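Local coordinates for protein extracellular invertase (Aspergillus kawachii, PDB 5XH8) that probably cleaves the beta-fructofuranoside bond of sucrose-like sugars and transfers the fructosyl unit to other sugars, building fructooligosaccharides such as 1-kestose, at residues A460-P465 with V585-V590; L524-V529 with E538-T543. One frame throughout, in Å; residues are numbered along the deposited sequence.

Both contacts belong to the C-terminal, sandwich-like part of the chain that follows the beta-propeller. Past the propeller strands, and after strand 430-439, the chain lays down strand 455-463, whose end carries 460-465. It runs through strands 474-481, 487-492, 497-501 and 520-523 of the facing sheet before reaching 524-529. A tight hairpin then brings it back as 538-543, closing contact 2 across strands 528-531 and 534-547. Only at 585-590 does it return to 460-465, so contact 1 closes a far longer loop with contact 2 nested inside. The two are neighbours in one antiparallel sheet: strand 455-463 lies between 585-594 and 534-547, with probable backbone hydrogen bonds between A460 O and L542 N and between L462 N and L540 O.

Contact 1: residues A460-P465 with V585-V590; sequences AQLSFP and VAFSKV
S463 and A586 face each other as an antiparallel hydrogen-bonded pair: S463 N gives its hydrogen to A586 O at 2.9 Å, and A586 N returns one to S463 O at 3.0 Å. Two residues along, S588 N donates to Q461 O at 2.9 Å, but the matching bond is not made by a backbone carbonyl. Instead, Q461 N donates to S588 OG at 3.1 Å. This hydroxyl is brought round by a chi1 of 76°, which sets OG between its own N and carbonyl carbon, and it in turn donates a hydrogen bond to K589 O at 2.6 Å. S588 thus carries the pairing over a break in strand 585-594, beyond which A460 lies nearest to V590 and K589 is the extra residue. The amide of Q461 has its main partner elsewhere, NE2 bonding to D541 OD1 on the next strand.

Next to the S463-A586 pair, L462 and F587, a non-hydrogen-bonded pair, stand side by side on the buried face. L462 CG approaches the F587 ring obliquely, 3.6 Å from CE2, while the ring itself meets F477 and F577 edge-to-face. Further along, V585 CG1 presses against F464 CE1 at 3.4 Å, and at the other end A460 CB touches V590 CG2 at 3.9 Å. With S463 and A586 turned to the other face and L462 and F587 packed on strands 474-481 and 574-580, this is a strand pair of the two-sheet beta-sandwich that forms the C-terminal domain of family 32 glycoside hydrolases.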
ATOM      1  N   ALA A 460      -8.227 -24.266 -47.578  1.00 36.10           N
ATOM      2  CA  ALA A 460      -9.091 -25.135 -48.356  1.00 38.09           C
ATOM      3  C   ALA A 460     -10.481 -25.086 -47.807  1.00 41.09           C
ATOM      4  O   ALA A 460     -10.679 -24.779 -46.618  1.00 40.43           O
ATOM      5  CB  ALA A 460      -8.571 -26.567 -48.303  1.00 39.15           C
ATOM      6  N   GLN A 461     -11.435 -25.437 -48.667  1.00 42.48           N
ATOM      7  CA  GLN A 461     -12.844 -25.597 -48.297  1.00 43.82           C
ATOM      8  C   GLN A 461     -13.232 -27.066 -48.354  1.00 42.46           C
ATOM      9  O   GLN A 461     -12.875 -27.769 -49.299  1.00 42.94           O
ATOM     10  CB  GLN A 461     -13.738 -24.798 -49.231  1.00 47.02           C
ATOM     11  CG  GLN A 461     -13.568 -23.294 -49.112  1.00 51.10           C
ATOM     12  CD  GLN A 461     -12.349 -22.798 -49.863  1.00 56.62           C
ATOM     13  OE1 GLN A 461     -12.235 -23.022 -51.071  1.00 63.16           O
ATOM     14  NE2 GLN A 461     -11.419 -22.144 -49.159  1.00 55.51           N
ATOM     15  N   LEU A 462     -13.930 -27.529 -47.325  1.00 42.05           N
ATOM     16  CA  LEU A 462     -14.433 -28.883 -47.257  1.00 41.66           C
ATOM     17  C   LEU A 462     -15.959 -28.803 -47.199  1.00 46.04           C
ATOM     18  O   LEU A 462     -16.522 -28.136 -46.312  1.00 44.31           O
ATOM     19  CB  LEU A 462     -13.886 -29.626 -46.035  1.00 41.17           C
ATOM     20  CG  LEU A 462     -12.459 -30.189 -46.101  1.00 39.25           C
ATOM     21  CD1 LEU A 462     -11.419 -29.087 -46.246  1.00 40.39           C
ATOM     22  CD2 LEU A 462     -12.173 -31.056 -44.885  1.00 38.90           C
ATOM     23  N   SER A 463     -16.616 -29.476 -48.153  1.00 45.04           N
ATOM     24  CA  SER A 463     -18.080 -29.573 -48.198  1.00 43.84           C
ATOM     25  C   SER A 463     -18.495 -30.989 -47.890  1.00 44.10           C
ATOM     26  O   SER A 463     -17.855 -31.945 -48.338  1.00 45.14           O
ATOM     27  CB  SER A 463     -18.588 -29.166 -49.563  1.00 44.06           C
ATOM     28  OG  SER A 463     -18.080 -27.894 -49.897  1.00 45.24           O
ATOM     29  N   PHE A 464     -19.550 -31.115 -47.094  1.00 45.00           N
ATOM     30  CA  PHE A 464     -20.008 -32.394 -46.563  1.00 47.78           C
ATOM     31  C   PHE A 464     -21.472 -32.616 -46.947  1.00 48.51           C
ATOM     32  O   PHE A 464     -22.246 -31.653 -46.963  1.00 45.58           O
ATOM     33  CB  PHE A 464     -19.880 -32.411 -45.035  1.00 50.05           C
ATOM     34  CG  PHE A 464     -18.470 -32.210 -44.538  1.00 50.12           C
ATOM     35  CD1 PHE A 464     -17.565 -33.265 -44.535  1.00 49.35           C
ATOM     36  CD2 PHE A 464     -18.048 -30.965 -44.086  1.00 50.43           C
ATOM     37  CE1 PHE A 464     -16.271 -33.091 -44.070  1.00 50.24           C
ATOM     38  CE2 PHE A 464     -16.748 -30.780 -43.627  1.00 51.50           C
ATOM     39  CZ  PHE A 464     -15.862 -31.846 -43.618  1.00 50.11           C
ATOM     40  N   PRO A 465     -21.861 -33.876 -47.241  1.00 52.15           N
ATOM     41  CA  PRO A 465     -23.251 -34.158 -47.608  1.00 53.57           C
ATOM     42  C   PRO A 465     -24.125 -34.191 -46.370  1.00 56.26           C
ATOM     43  O   PRO A 465     -23.596 -34.364 -45.266  1.00 59.45           O
ATOM     44  CB  PRO A 465     -23.158 -35.549 -48.225  1.00 53.65           C
ATOM     45  CG  PRO A 465     -22.064 -36.209 -47.454  1.00 55.05           C
ATOM     46  CD  PRO A 465     -21.059 -35.118 -47.182  1.00 54.31           C
ATOM     47  N   VAL A 585     -16.502 -36.560 -48.648  1.00 50.90           N
ATOM     48  CA  VAL A 585     -16.044 -35.178 -48.474  1.00 50.92           C
ATOM     49  C   VAL A 585     -15.609 -34.650 -49.803  1.00 46.20           C
ATOM     50  O   VAL A 585     -14.914 -35.356 -50.521  1.00 48.50           O
ATOM     51  CB  VAL A 585     -14.722 -35.070 -47.668  1.00 53.10           C
ATOM     52  CG1 VAL A 585     -14.633 -33.720 -46.970  1.00 52.32           C
ATOM     53  CG2 VAL A 585     -14.543 -36.235 -46.731  1.00 56.80           C
ATOM     54  N   ALA A 586     -15.921 -33.397 -50.095  1.00 43.89           N
ATOM     55  CA  ALA A 586     -15.377 -32.747 -51.268  1.00 43.96           C
ATOM     56  C   ALA A 586     -14.453 -31.626 -50.832  1.00 45.22           C
ATOM     57  O   ALA A 586     -14.882 -30.688 -50.146  1.00 46.74           O
ATOM     58  CB  ALA A 586     -16.495 -32.216 -52.157  1.00 44.41           C
ATOM     59  N   PHE A 587     -13.186 -31.740 -51.233  1.00 42.85           N
ATOM     60  CA  PHE A 587     -12.172 -30.731 -51.010  1.00 42.37           C
ATOM     61  C   PHE A 587     -12.138 -29.811 -52.198  1.00 41.97           C
ATOM     62  O   PHE A 587     -12.001 -30.276 -53.316  1.00 42.54           O
ATOM     63  CB  PHE A 587     -10.782 -31.380 -50.882  1.00 42.85           C
ATOM     64  CG  PHE A 587     -10.611 -32.211 -49.655  1.00 43.69           C
ATOM     65  CD1 PHE A 587     -11.010 -33.544 -49.639  1.00 44.31           C
ATOM     66  CD2 PHE A 587     -10.047 -31.662 -48.500  1.00 43.47           C
ATOM     67  CE1 PHE A 587     -10.844 -34.323 -48.506  1.00 45.30           C
ATOM     68  CE2 PHE A 587      -9.888 -32.432 -47.357  1.00 44.54           C
ATOM     69  CZ  PHE A 587     -10.277 -33.766 -47.362  1.00 47.14           C
ATOM     70  N   SER A 588     -12.215 -28.510 -51.977  1.00 40.73           N
ATOM     71  CA  SER A 588     -11.920 -27.577 -53.047  1.00 43.73           C
ATOM     72  C   SER A 588     -10.454 -27.669 -53.432  1.00 49.70           C
ATOM     73  O   SER A 588      -9.652 -28.353 -52.781  1.00 54.71           O
ATOM     74  CB  SER A 588     -12.145 -26.149 -52.589  1.00 45.43           C
ATOM     75  OG  SER A 588     -11.058 -25.758 -51.746  1.00 41.14           O
ATOM     76  N   LYS A 589     -10.117 -26.948 -54.492  1.00 53.70           N
ATOM     77  CA  LYS A 589      -8.753 -26.532 -54.786  1.00 54.41           C
ATOM     78  C   LYS A 589      -8.121 -26.000 -53.453  1.00 54.70           C
ATOM     79  O   LYS A 589      -8.710 -25.198 -52.724  1.00 50.28           O
ATOM     80  CB  LYS A 589      -8.830 -25.472 -55.894  1.00 59.06           C
ATOM     81  CG  LYS A 589      -7.559 -24.787 -56.369  1.00 65.27           C
ATOM     82  CD  LYS A 589      -7.885 -23.342 -56.778  1.00 70.17           C
ATOM     83  CE  LYS A 589      -6.815 -22.680 -57.640  1.00 73.92           C
ATOM     84  NZ  LYS A 589      -7.331 -22.261 -58.974  1.00 77.15           N
ATOM     85  N   VAL A 590      -6.955 -26.536 -53.127  1.00 50.67           N
ATOM     86  CA  VAL A 590      -6.240 -26.233 -51.907  1.00 48.72           C
ATOM     87  C   VAL A 590      -5.118 -25.292 -52.312  1.00 48.55           C
ATOM     88  O   VAL A 590      -4.410 -25.591 -53.274  1.00 47.97           O
ATOM     89  CB  VAL A 590      -5.658 -27.535 -51.315  1.00 47.28           C
ATOM     90  CG1 VAL A 590      -4.944 -27.271 -50.002  1.00 49.51           C
ATOM     91  CG2 VAL A 590      -6.764 -28.569 -51.143  1.00 46.33           C
TER

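Contact 2: residues L524-V529 with E538-T543; sequences LRLFDV and ETLDLT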
ATOM      1  N   LEU A 524     -16.638 -26.530 -33.191  1.00 35.87           N
ATOM      2  CA  LEU A 524     -17.051 -25.676 -34.294  1.00 38.44           C
ATOM      3  C   LEU A 524     -18.336 -26.261 -34.899  1.00 40.67           C
ATOM      4  O   LEU A 524     -18.311 -27.378 -35.388  1.00 39.05           O
ATOM      5  CB  LEU A 524     -15.966 -25.618 -35.365  1.00 37.36           C
ATOM      6  CG  LEU A 524     -16.346 -24.842 -36.632  1.00 38.87           C
ATOM      7  CD1 LEU A 524     -16.605 -23.365 -36.340  1.00 39.06           C
ATOM      8  CD2 LEU A 524     -15.265 -25.011 -37.679  1.00 39.83           C
ATOM      9  N   ARG A 525     -19.439 -25.516 -34.831  1.00 40.80           N
ATOM     10  CA  ARG A 525     -20.687 -25.924 -35.464  1.00 40.51           C
ATOM     11  C   ARG A 525     -20.729 -25.376 -36.876  1.00 40.04           C
ATOM     12  O   ARG A 525     -20.499 -24.187 -37.103  1.00 38.64           O
ATOM     13  CB  ARG A 525     -21.912 -25.427 -34.709  1.00 39.75           C
ATOM     14  CG  ARG A 525     -23.224 -25.641 -35.478  1.00 39.46           C
ATOM     15  CD  ARG A 525     -24.421 -25.677 -34.565  1.00 37.73           C
ATOM     16  NE  ARG A 525     -24.333 -26.824 -33.678  1.00 36.40           N
ATOM     17  CZ  ARG A 525     -25.067 -27.000 -32.590  1.00 36.63           C
ATOM     18  NH1 ARG A 525     -26.004 -26.123 -32.231  1.00 40.28           N
ATOM     19  NH2 ARG A 525     -24.871 -28.081 -31.853  1.00 36.25           N
ATOM     20  N   LEU A 526     -21.020 -26.274 -37.811  1.00 41.59           N
ATOM     21  CA  LEU A 526     -21.327 -25.944 -39.201  1.00 40.79           C
ATOM     22  C   LEU A 526     -22.851 -26.044 -39.275  1.00 42.55           C
ATOM     23  O   LEU A 526     -23.419 -27.120 -39.056  1.00 39.09           O
ATOM     24  CB  LEU A 526     -20.648 -26.963 -40.138  1.00 41.01           C
ATOM     25  CG  LEU A 526     -19.107 -26.959 -40.053  1.00 40.52           C
ATOM     26  CD1 LEU A 526     -18.457 -28.074 -40.870  1.00 39.63           C
ATOM     27  CD2 LEU A 526     -18.569 -25.600 -40.495  1.00 39.24           C
ATOM     28  N   PHE A 527     -23.505 -24.907 -39.509  1.00 42.52           N
ATOM     29  CA  PHE A 527     -24.968 -24.849 -39.483  1.00 46.76           C
ATOM     30  C   PHE A 527     -25.544 -25.328 -40.821  1.00 49.19           C
ATOM     31  O   PHE A 527     -24.816 -25.481 -41.815  1.00 46.58           O
ATOM     32  CB  PHE A 527     -25.452 -23.422 -39.243  1.00 45.75           C
ATOM     33  CG  PHE A 527     -24.990 -22.826 -37.949  1.00 48.38           C
ATOM     34  CD1 PHE A 527     -25.696 -23.050 -36.768  1.00 47.94           C
ATOM     35  CD2 PHE A 527     -23.862 -22.006 -37.912  1.00 48.54           C
ATOM     36  CE1 PHE A 527     -25.276 -22.483 -35.575  1.00 50.41           C
ATOM     37  CE2 PHE A 527     -23.435 -21.439 -36.716  1.00 48.06           C
ATOM     38  CZ  PHE A 527     -24.142 -21.675 -35.551  1.00 46.73           C
ATOM     39  N   ASP A 528     -26.858 -25.537 -40.847  1.00 49.00           N
ATOM     40  CA  ASP A 528     -27.561 -25.758 -42.121  1.00 47.42           C
ATOM     41  C   ASP A 528     -27.822 -24.396 -42.727  1.00 45.87           C
ATOM     42  O   ASP A 528     -28.294 -23.496 -42.034  1.00 49.03           O
ATOM     43  CB  ASP A 528     -28.838 -26.571 -41.897  1.00 45.07           C
ATOM     44  CG  ASP A 528     -28.538 -27.978 -41.429  1.00 41.16           C
ATOM     45  OD1 ASP A 528     -27.670 -28.633 -42.032  1.00 41.68           O
ATOM     46  OD2 ASP A 528     -29.151 -28.436 -40.456  1.00 43.26           O
ATOM     47  N   VAL A 529     -27.480 -24.250 -44.004  1.00 47.08           N
ATOM     48  CA  VAL A 529     -27.496 -22.979 -44.709  1.00 51.92           C
ATOM     49  C   VAL A 529     -28.309 -23.117 -46.015  1.00 56.21           C
ATOM     50  O   VAL A 529     -28.400 -24.206 -46.575  1.00 54.04           O
ATOM     51  CB  VAL A 529     -26.041 -22.537 -44.980  1.00 55.93           C
ATOM     52  CG1 VAL A 529     -25.976 -21.246 -45.775  1.00 59.25           C
ATOM     53  CG2 VAL A 529     -25.305 -22.352 -43.653  1.00 57.97           C
ATOM     54  N   GLU A 538     -23.117 -26.112 -44.055  1.00 46.50           N
ATOM     55  CA  GLU A 538     -22.149 -25.026 -44.266  1.00 45.62           C
ATOM     56  C   GLU A 538     -20.745 -25.528 -44.646  1.00 41.33           C
ATOM     57  O   GLU A 538     -20.266 -26.510 -44.105  1.00 39.82           O
ATOM     58  CB  GLU A 538     -22.064 -24.211 -42.965  1.00 48.72           C
ATOM     59  CG  GLU A 538     -21.241 -22.944 -43.037  1.00 49.34           C
ATOM     60  CD  GLU A 538     -21.313 -22.134 -41.759  1.00 45.83           C
ATOM     61  OE1 GLU A 538     -21.755 -22.640 -40.705  1.00 40.76           O
ATOM     62  OE2 GLU A 538     -20.908 -20.973 -41.822  1.00 45.94           O
ATOM     63  N   THR A 539     -20.103 -24.847 -45.584  1.00 39.85           N
ATOM     64  CA  THR A 539     -18.734 -25.166 -45.975  1.00 44.31           C
ATOM     65  C   THR A 539     -17.727 -24.859 -44.816  1.00 43.44           C
ATOM     66  O   THR A 539     -17.881 -23.874 -44.085  1.00 39.31           O
ATOM     67  CB  THR A 539     -18.370 -24.422 -47.285  1.00 45.42           C
ATOM     68  OG1 THR A 539     -19.125 -25.001 -48.366  1.00 48.38           O
ATOM     69  CG2 THR A 539     -16.896 -24.529 -47.622  1.00 46.32           C
ATOM     70  N   LEU A 540     -16.754 -25.751 -44.641  1.00 41.76           N
ATOM     71  CA  LEU A 540     -15.648 -25.556 -43.698  1.00 41.22           C
ATOM     72  C   LEU A 540     -14.547 -24.844 -44.449  1.00 41.15           C
ATOM     73  O   LEU A 540     -13.914 -25.429 -45.330  1.00 41.28           O
ATOM     74  CB  LEU A 540     -15.138 -26.891 -43.159  1.00 40.65           C
ATOM     75  CG  LEU A 540     -13.897 -26.850 -42.256  1.00 39.85           C
ATOM     76  CD1 LEU A 540     -14.161 -26.012 -41.001  1.00 41.95           C
ATOM     77  CD2 LEU A 540     -13.463 -28.267 -41.896  1.00 38.48           C
ATOM     78  N   ASP A 541     -14.397 -23.559 -44.166  1.00 39.37           N
ATOM     79  CA  ASP A 541     -13.324 -22.734 -44.705  1.00 39.58           C
ATOM     80  C   ASP A 541     -12.123 -22.722 -43.742  1.00 41.71           C
ATOM     81  O   ASP A 541     -12.068 -21.950 -42.779  1.00 37.31           O
ATOM     82  CB  ASP A 541     -13.852 -21.326 -44.957  1.00 40.50           C
ATOM     83  CG  ASP A 541     -12.891 -20.480 -45.733  1.00 44.08           C
ATOM     84  OD1 ASP A 541     -11.953 -21.032 -46.339  1.00 51.27           O
ATOM     85  OD2 ASP A 541     -13.065 -19.253 -45.739  1.00 46.42           O
ATOM     86  N   LEU A 542     -11.155 -23.574 -44.054  1.00 39.39           N
ATOM     87  CA  LEU A 542     -10.055 -23.895 -43.186  1.00 39.20           C
ATOM     88  C   LEU A 542      -8.803 -23.133 -43.614  1.00 39.31           C
ATOM     89  O   LEU A 542      -8.468 -23.136 -44.790  1.00 37.30           O
ATOM     90  CB  LEU A 542      -9.830 -25.398 -43.278  1.00 40.62           C
ATOM     91  CG  LEU A 542      -9.151 -26.138 -42.149  1.00 44.98           C
ATOM     92  CD1 LEU A 542      -9.809 -25.859 -40.803  1.00 44.09           C
ATOM     93  CD2 LEU A 542      -9.162 -27.628 -42.483  1.00 45.29           C
ATOM     94  N   THR A 543      -8.142 -22.447 -42.671  1.00 35.48           N
ATOM     95  CA  THR A 543      -6.763 -21.961 -42.873  1.00 34.46           C
ATOM     96  C   THR A 543      -5.811 -22.549 -41.815  1.00 32.68           C
ATOM     97  O   THR A 543      -6.110 -22.515 -40.618  1.00 32.49           O
ATOM     98  CB  THR A 543      -6.701 -20.433 -42.824  1.00 34.28           C
ATOM     99  OG1 THR A 543      -7.654 -19.879 -43.736  1.00 33.79           O
ATOM    100  CG2 THR A 543      -5.313 -19.932 -43.180  1.00 34.17           C
TER
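E538 N donates to F527 O at 2.9 Å, running nearly along the line of the carbonyl, and the same glutamate takes the hydrogen of F527 N on its carboxylate, with OE1 at 3.1 Å. F527 is therefore held by both its backbone groups, once by main chain and once by side chain, at the open end of the beta hairpin formed by strands 528-531 and 534-547. The E538 side chain stays extended, with CG trans to the backbone N (chi1 -173°), and this carries the carboxylate back alongside F527. OE1 meets the peptide N-H with its anti lone pair and also sits at the edge of the F527 ring, 3.6 Å from CD2; ring and carboxylate planes are 36° apart. OE2 makes a salt bridge to R558, whose guanidinium also bonds R525 O, so the arginine ties both segments together.

Around these bonds the packing is apolar. V529 CG2 lies 3.8 Å from E538 CB, and L526 CD1 approaches L540 CB at 4.2 Å. The F527 ring, with R525 CG over one face, also packs on I381 and V384 of strand 366-385 and meets W397 edge-to-face, joining the sandwich to the propeller side of the molecule. At the far end, L524 and L540 meet through single methyls, CD2 of the first 3.6 Å from CD1 of the second.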